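Local coordinates for protein mirolysin (Tannerella forsythia, PDB 6R7V) that probably cleaves proteins as a zinc-dependent metallopeptidase of the pappalysin family, and is made as a zymogen kept latent by a cysteine switch, at residues I47-H52 with I101-A106; N153-N158 with G181-Y186. The protein carries 1 engineered substitution. All blocks are in the same frame, centred on the assembly; numbering follows the deposited sequence. Where two conformers were deposited one is given.

Contact 1: residues I47-H52 with I101-A106; sequences IPVVVH and IEFKLA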
loop_
_atom_site.group_PDB
_atom_site.type_symbol
_atom_site.label_atom_id
_atom_site.label_comp_id
_atom_site.label_asym_id
_atom_site.label_seq_id
_atom_site.Cartn_x
_atom_site.Cartn_y
_atom_site.Cartn_z
ATOM N N ILE A 47 -5.328 -8.237 9.354
ATOM C CA ILE A 47 -6.111 -7.580 8.325
ATOM C C ILE A 47 -6.843 -8.607 7.480
ATOM O O ILE A 47 -6.190 -9.278 6.681
ATOM C CB ILE A 47 -5.189 -6.739 7.399
ATOM C CG1 ILE A 47 -4.276 -5.751 8.156
ATOM C CG2 ILE A 47 -6.016 -6.014 6.294
ATOM C CD1 ILE A 47 -4.888 -4.703 8.831
ATOM N N PRO A 48 -8.192 -8.700 7.572
ATOM C CA PRO A 48 -8.962 -9.551 6.632
ATOM C C PRO A 48 -8.948 -8.921 5.259
ATOM O O PRO A 48 -9.153 -7.710 5.134
ATOM C CB PRO A 48 -10.400 -9.512 7.211
ATOM C CG PRO A 48 -10.250 -8.983 8.638
ATOM C CD PRO A 48 -9.087 -8.004 8.519
ATOM N N VAL A 49 -8.688 -9.715 4.215
ATOM C CA VAL A 49 -8.563 -9.203 2.868
ATOM C C VAL A 49 -9.592 -9.828 1.958
ATOM O O VAL A 49 -9.839 -11.029 2.008
ATOM C CB VAL A 49 -7.130 -9.516 2.323
ATOM C CG1 VAL A 49 -6.964 -9.079 0.857
ATOM C CG2 VAL A 49 -6.052 -8.857 3.194
ATOM N N VAL A 50 -10.139 -9.029 1.059
ATOM C CA VAL A 50 -10.923 -9.522 -0.060
ATOM C C VAL A 50 -10.273 -8.998 -1.329
ATOM O O VAL A 50 -9.944 -7.802 -1.439
ATOM C CB VAL A 50 -12.429 -9.187 0.033
ATOM C CG1 VAL A 50 -12.689 -7.678 0.170
ATOM C CG2 VAL A 50 -13.207 -9.786 -1.141
ATOM N N VAL A 51 -10.005 -9.916 -2.250
ATOM C CA VAL A 51 -9.440 -9.553 -3.566
ATOM C C VAL A 51 -10.536 -9.620 -4.602
ATOM O O VAL A 51 -11.155 -10.690 -4.797
ATOM C CB VAL A 51 -8.264 -10.480 -3.928
ATOM C CG1 VAL A 51 -7.680 -10.100 -5.298
ATOM C CG2 VAL A 51 -7.187 -10.383 -2.851
ATOM N N HIS A 52 -10.775 -8.486 -5.276
ATOM C CA HIS A 52 -11.780 -8.390 -6.327
ATOM C C HIS A 52 -11.112 -8.438 -7.668
ATOM O O HIS A 52 -10.521 -7.427 -8.060
ATOM C CB HIS A 52 -12.607 -7.101 -6.233
ATOM C CG HIS A 52 -13.230 -6.849 -4.903
ATOM N ND1 HIS A 52 -14.309 -7.586 -4.468
ATOM C CD2 HIS A 52 -12.931 -5.912 -3.964
ATOM C CE1 HIS A 52 -14.623 -7.107 -3.270
ATOM N NE2 HIS A 52 -13.831 -6.079 -2.936
ATOM N N ILE A 101 2.193 -6.985 11.256
ATOM C CA ILE A 101 0.877 -6.931 10.643
ATOM C C ILE A 101 0.764 -8.172 9.767
ATOM O O ILE A 101 1.644 -8.421 8.934
ATOM C CB ILE A 101 0.705 -5.619 9.825
ATOM C CG1 ILE A 101 0.786 -4.391 10.733
ATOM C CG2 ILE A 101 -0.637 -5.631 9.075
ATOM C CD1 ILE A 101 0.790 -3.011 9.978
ATOM N N GLU A 102 -0.333 -8.918 9.941
ATOM C CA GLU A 102 -0.687 -10.112 9.166
ATOM C C GLU A 102 -1.859 -9.859 8.259
ATOM O O GLU A 102 -2.767 -9.123 8.641
ATOM C CB GLU A 102 -1.144 -11.249 10.109
ATOM C CG GLU A 102 -0.099 -11.997 10.874
ATOM C CD GLU A 102 -0.706 -12.951 11.891
ATOM O OE1 GLU A 102 -1.945 -13.128 11.939
ATOM O OE2 GLU A 102 0.075 -13.459 12.706
ATOM N N PHE A 103 -1.928 -10.593 7.151
ATOM C CA PHE A 103 -2.996 -10.488 6.164
ATOM C C PHE A 103 -3.563 -11.852 5.938
ATOM O O PHE A 103 -2.810 -12.820 5.820
ATOM C CB PHE A 103 -2.462 -9.928 4.839
ATOM C CG PHE A 103 -1.885 -8.541 4.951
ATOM C CD1 PHE A 103 -0.578 -8.345 5.396
ATOM C CD2 PHE A 103 -2.657 -7.421 4.649
ATOM C CE1 PHE A 103 -0.045 -7.060 5.506
ATOM C CE2 PHE A 103 -2.135 -6.131 4.801
ATOM C CZ PHE A 103 -0.822 -5.959 5.223
ATOM N N LYS A 104 -4.896 -11.961 5.931
ATOM C CA LYS A 104 -5.518 -13.253 5.644
ATOM C C LYS A 104 -6.705 -13.034 4.765
ATOM O O LYS A 104 -7.513 -12.135 5.028
ATOM C CB LYS A 104 -5.971 -13.997 6.917
ATOM C CG LYS A 104 -4.870 -14.487 7.836
ATOM C CD LYS A 104 -5.474 -15.240 9.038
ATOM C CE LYS A 104 -4.453 -15.355 10.131
ATOM N NZ LYS A 104 -4.945 -16.162 11.272
ATOM N N LEU A 105 -6.892 -13.913 3.769
ATOM C CA LEU A 105 -8.085 -13.796 2.963
ATOM C C LEU A 105 -9.319 -14.086 3.816
ATOM O O LEU A 105 -9.322 -15.026 4.622
ATOM C CB LEU A 105 -8.034 -14.789 1.804
ATOM C CG LEU A 105 -7.001 -14.470 0.703
ATOM C CD1 LEU A 105 -6.916 -15.646 -0.300
ATOM C CD2 LEU A 105 -7.418 -13.205 -0.081
ATOM N N ALA A 106 -10.359 -13.276 3.641
ATOM C CA ALA A 106 -11.610 -13.453 4.363
ATOM C C ALA A 106 -12.223 -14.815 4.101
ATOM O O ALA A 106 -12.103 -15.359 3.011
ATOM C CB ALA A 106 -12.598 -12.374 3.930
#
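Strands 47-52 and 101-105 run parallel, with 44° between their directions, and four backbone hydrogen bonds join I47 to E102 and K104, and V49 to K104 and A106. I47 N gives to E102 O at 2.8 Å. K104 N returns to I47 O, V49 N gives to K104 O, and A106 N closes the series on V49 O at 2.8 Å. I47, V49, F103 and L105 point to one face of the sheet; P48 and K104 point to the other. P48 has no N-H, but it sits where its nitrogen faces away from strand 101-105, so the pairing is not interrupted.

The F103 side chain lies beside that of I47, pointing the same way. Its CD2 lies 3.8 Å from I47 CB. V49 CG2 comes to the edge of the same ring, in its plane, at 4.0 Å from F103 CD2. CG1 of V49 is anti to the backbone N (chi1 176°), and CG2 is left beside that N, facing the phenyl edge. I47 CG1 crosses to I101 CG2 at 3.8 Å. Farther along, L105 reaches over with CD2 and meets V51 CG2 at 4.0 Å as the strands diverge. A106 packs its CB against V49 O, 3.6 Å away.

Helix 64-77 covers the face of V49, V51 and F103: I71 touches V49, I67 touches V51 and L74 touches F103. F78 meets the F103 ring edge-to-face. The chain leaves strand 45-55, passes through this helix and returns on a parallel neighbour. This is a beta-alpha-beta crossover, here within the mixed sheet of a metzincin-type catalytic domain.

Contact 2: residues N153-N158 with G181-Y186; sequences NIWVCN and GVVIHY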
loop_
_atom_site.group_PDB
_atom_site.type_symbol
_atom_site.label_atom_id
_atom_site.label_comp_id
_atom_site.label_asym_id
_atom_site.label_seq_id
_atom_site.Cartn_x
_atom_site.Cartn_y
_atom_site.Cartn_z
ATOM N N ASN A 153 -10.005 -4.112 0.978
ATOM C CA ASN A 153 -10.410 -4.428 -0.387
ATOM C C ASN A 153 -9.268 -4.157 -1.351
ATOM O O ASN A 153 -8.753 -3.027 -1.390
ATOM C CB ASN A 153 -11.599 -3.574 -0.799
ATOM C CG ASN A 153 -12.872 -3.915 -0.098
ATOM O OD1 ASN A 153 -13.749 -4.608 -0.636
ATOM N ND2 ASN A 153 -13.013 -3.453 1.124
ATOM N N ILE A 154 -8.857 -5.192 -2.095
ATOM C CA ILE A 154 -7.819 -5.079 -3.097
ATOM C C ILE A 154 -8.431 -5.399 -4.438
ATOM O O ILE A 154 -8.834 -6.562 -4.650
ATOM C CB ILE A 154 -6.627 -6.010 -2.837
ATOM C CG1 ILE A 154 -6.005 -5.799 -1.434
ATOM C CG2 ILE A 154 -5.599 -5.800 -3.957
ATOM C CD1 ILE A 154 -4.793 -6.780 -1.141
ATOM N N TRP A 155 -8.561 -4.398 -5.324
ATOM C CA TRP A 155 -9.121 -4.638 -6.652
ATOM C C TRP A 155 -7.982 -4.918 -7.597
ATOM O O TRP A 155 -6.939 -4.247 -7.502
ATOM C CB TRP A 155 -9.915 -3.415 -7.127
ATOM C CG TRP A 155 -11.217 -3.216 -6.440
ATOM C CD1 TRP A 155 -12.444 -3.599 -6.903
ATOM C CD2 TRP A 155 -11.460 -2.419 -5.266
ATOM N NE1 TRP A 155 -13.435 -3.163 -6.045
ATOM C CE2 TRP A 155 -12.849 -2.463 -5.010
ATOM C CE3 TRP A 155 -10.627 -1.721 -4.363
ATOM C CZ2 TRP A 155 -13.433 -1.766 -3.944
ATOM C CZ3 TRP A 155 -11.205 -1.068 -3.284
ATOM C CH2 TRP A 155 -12.595 -1.056 -3.103
ATOM N N VAL A 156 -8.140 -5.926 -8.474
ATOM C CA VAL A 156 -7.136 -6.281 -9.472
ATOM C C VAL A 156 -7.765 -6.124 -10.834
ATOM O O VAL A 156 -8.849 -6.681 -11.058
ATOM C CB VAL A 156 -6.639 -7.716 -9.241
ATOM C CG1 VAL A 156 -5.596 -8.109 -10.289
ATOM C CG2 VAL A 156 -6.080 -7.876 -7.819
ATOM N N CYS A 157 -7.195 -5.272 -11.697
ATOM C CA CYS A 157 -7.828 -4.968 -12.964
ATOM C C CYS A 157 -6.802 -4.452 -13.967
ATOM O O CYS A 157 -5.625 -4.251 -13.608
ATOM C CB CYS A 157 -8.919 -3.921 -12.740
ATOM S SG CYS A 157 -8.278 -2.292 -12.275
ATOM N N ASN A 158 -7.277 -4.140 -15.172
ATOM C CA ASN A 158 -6.424 -3.497 -16.163
ATOM C C ASN A 158 -6.418 -1.979 -15.935
ATOM O O ASN A 158 -7.429 -1.330 -16.175
ATOM C CB ASN A 158 -6.907 -3.807 -17.558
ATOM C CG ASN A 158 -6.053 -3.153 -18.603
ATOM O OD1 ASN A 158 -4.843 -2.985 -18.402
ATOM N ND2 ASN A 158 -6.667 -2.766 -19.730
ATOM N N GLY A 181 -9.246 1.430 0.104
ATOM C CA GLY A 181 -8.606 0.202 -0.325
ATOM C C GLY A 181 -7.534 0.474 -1.337
ATOM O O GLY A 181 -7.035 1.622 -1.443
ATOM N N VAL A 182 -7.144 -0.600 -2.067
ATOM C CA VAL A 182 -6.045 -0.476 -3.028
ATOM C C VAL A 182 -6.391 -1.176 -4.321
ATOM O O VAL A 182 -7.201 -2.123 -4.351
ATOM C CB VAL A 182 -4.660 -0.945 -2.493
ATOM C CG1 VAL A 182 -4.292 -0.249 -1.174
ATOM C CG2 VAL A 182 -4.586 -2.458 -2.339
ATOM N N VAL A 183 -5.841 -0.642 -5.425
ATOM C CA VAL A 183 -6.098 -1.164 -6.775
ATOM C C VAL A 183 -4.747 -1.499 -7.381
ATOM O O VAL A 183 -3.831 -0.645 -7.367
ATOM C CB VAL A 183 -6.856 -0.134 -7.650
ATOM C CG1 VAL A 183 -7.183 -0.724 -9.017
ATOM C CG2 VAL A 183 -8.150 0.347 -6.979
ATOM N N ILE A 184 -4.611 -2.726 -7.933
ATOM C CA ILE A 184 -3.356 -3.158 -8.519
ATOM C C ILE A 184 -3.555 -3.619 -9.953
ATOM O O ILE A 184 -4.504 -4.355 -10.237
ATOM C CB ILE A 184 -2.701 -4.298 -7.673
ATOM C CG1 ILE A 184 -2.611 -3.999 -6.139
ATOM C CG2 ILE A 184 -1.265 -4.643 -8.224
ATOM C CD1 ILE A 184 -1.641 -2.767 -5.814
ATOM N N HIS A 185 -2.600 -3.298 -10.836
ATOM C CA HIS A 185 -2.660 -3.778 -12.223
ATOM C C HIS A 185 -2.497 -5.279 -12.205
ATOM O O HIS A 185 -1.584 -5.790 -11.552
ATOM C CB HIS A 185 -1.513 -3.127 -13.001
ATOM C CG HIS A 185 -1.624 -3.244 -14.485
ATOM N ND1 HIS A 185 -1.693 -4.468 -15.112
ATOM C CD2 HIS A 185 -1.750 -2.267 -15.410
ATOM C CE1 HIS A 185 -1.823 -4.204 -16.406
ATOM N NE2 HIS A 185 -1.889 -2.897 -16.636
ATOM N N TYR A 186 -3.334 -5.994 -12.945
ATOM C CA TYR A 186 -3.314 -7.464 -12.972
ATOM C C TYR A 186 -1.966 -8.036 -13.389
ATOM O O TYR A 186 -1.653 -9.158 -12.990
ATOM C CB TYR A 186 -4.436 -7.998 -13.880
ATOM C CG TYR A 186 -4.152 -7.927 -15.366
ATOM C CD1 TYR A 186 -4.351 -6.747 -16.085
ATOM C CD2 TYR A 186 -3.675 -9.038 -16.058
ATOM C CE1 TYR A 186 -4.054 -6.666 -17.446
ATOM C CE2 TYR A 186 -3.369 -8.966 -17.414
ATOM C CZ TYR A 186 -3.575 -7.783 -18.107
ATOM O OH TYR A 186 -3.321 -7.725 -19.456
#
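The W155 indole is met at its edge, in plane, by V182 O, 3.4 Å from W155 CE3, while V183 CG2 approaches obliquely. G181 CA also lies at the indole edge. The H185 imidazole has C157 O over one face, displaced toward the rim. The Y186 ring takes C157 O and N158 OD1 at its edge; OD1 accepts from G160 N, and N158 ND2 gives to E126 O. All belong to a parallel strand pair of the metzincin-type central sheet, H185 and Y186 at its end.

I154, V156, V182 and I184 share one face. I154 CG2 meets I184 CG1 at 4.1 Å, and helix 203-212, which carries zinc ligands H207 and H211, covers V182 and I184. W155 and V183 occupy the other face. There W155 NE1 is held by N143 O, and C157 SG meets V183 CG1 at 3.8 Å. With chi1 68°, SG stands between the backbone N and the carbonyl carbon of C157.

Five backbone hydrogen bonds link the two segments. W155 uses both N and O, to V182 O and I184 N. At the last bond, Y186 N approaches C157 O from above the carbonyl plane, 43° out of it, at 3.0 Å.

Contact 1 closes before contact 2 opens along the chain, and their centres are about 13 Å apart. Both belong to one mixed sheet, in which strands 45-55 and 152-157 are parallel neighbours. Strand 101-105 pairs with 45-55, and strand 182-185 with 152-157. The two contacts touch directly: H52 NE2 lies 2.7 Å from N153 OD1, a probable hydrogen bond, and the H52 ring meets the indole of W155. At contact 2 the I184 side chain is about 9 Å from the zinc ion. V49 also packs on I154, and V51 on V156. Helix 64-77 and the zinc-binding helix 203-212 therefore pack on the same face of the sheet, the first over contact 1 and the second over contact 2.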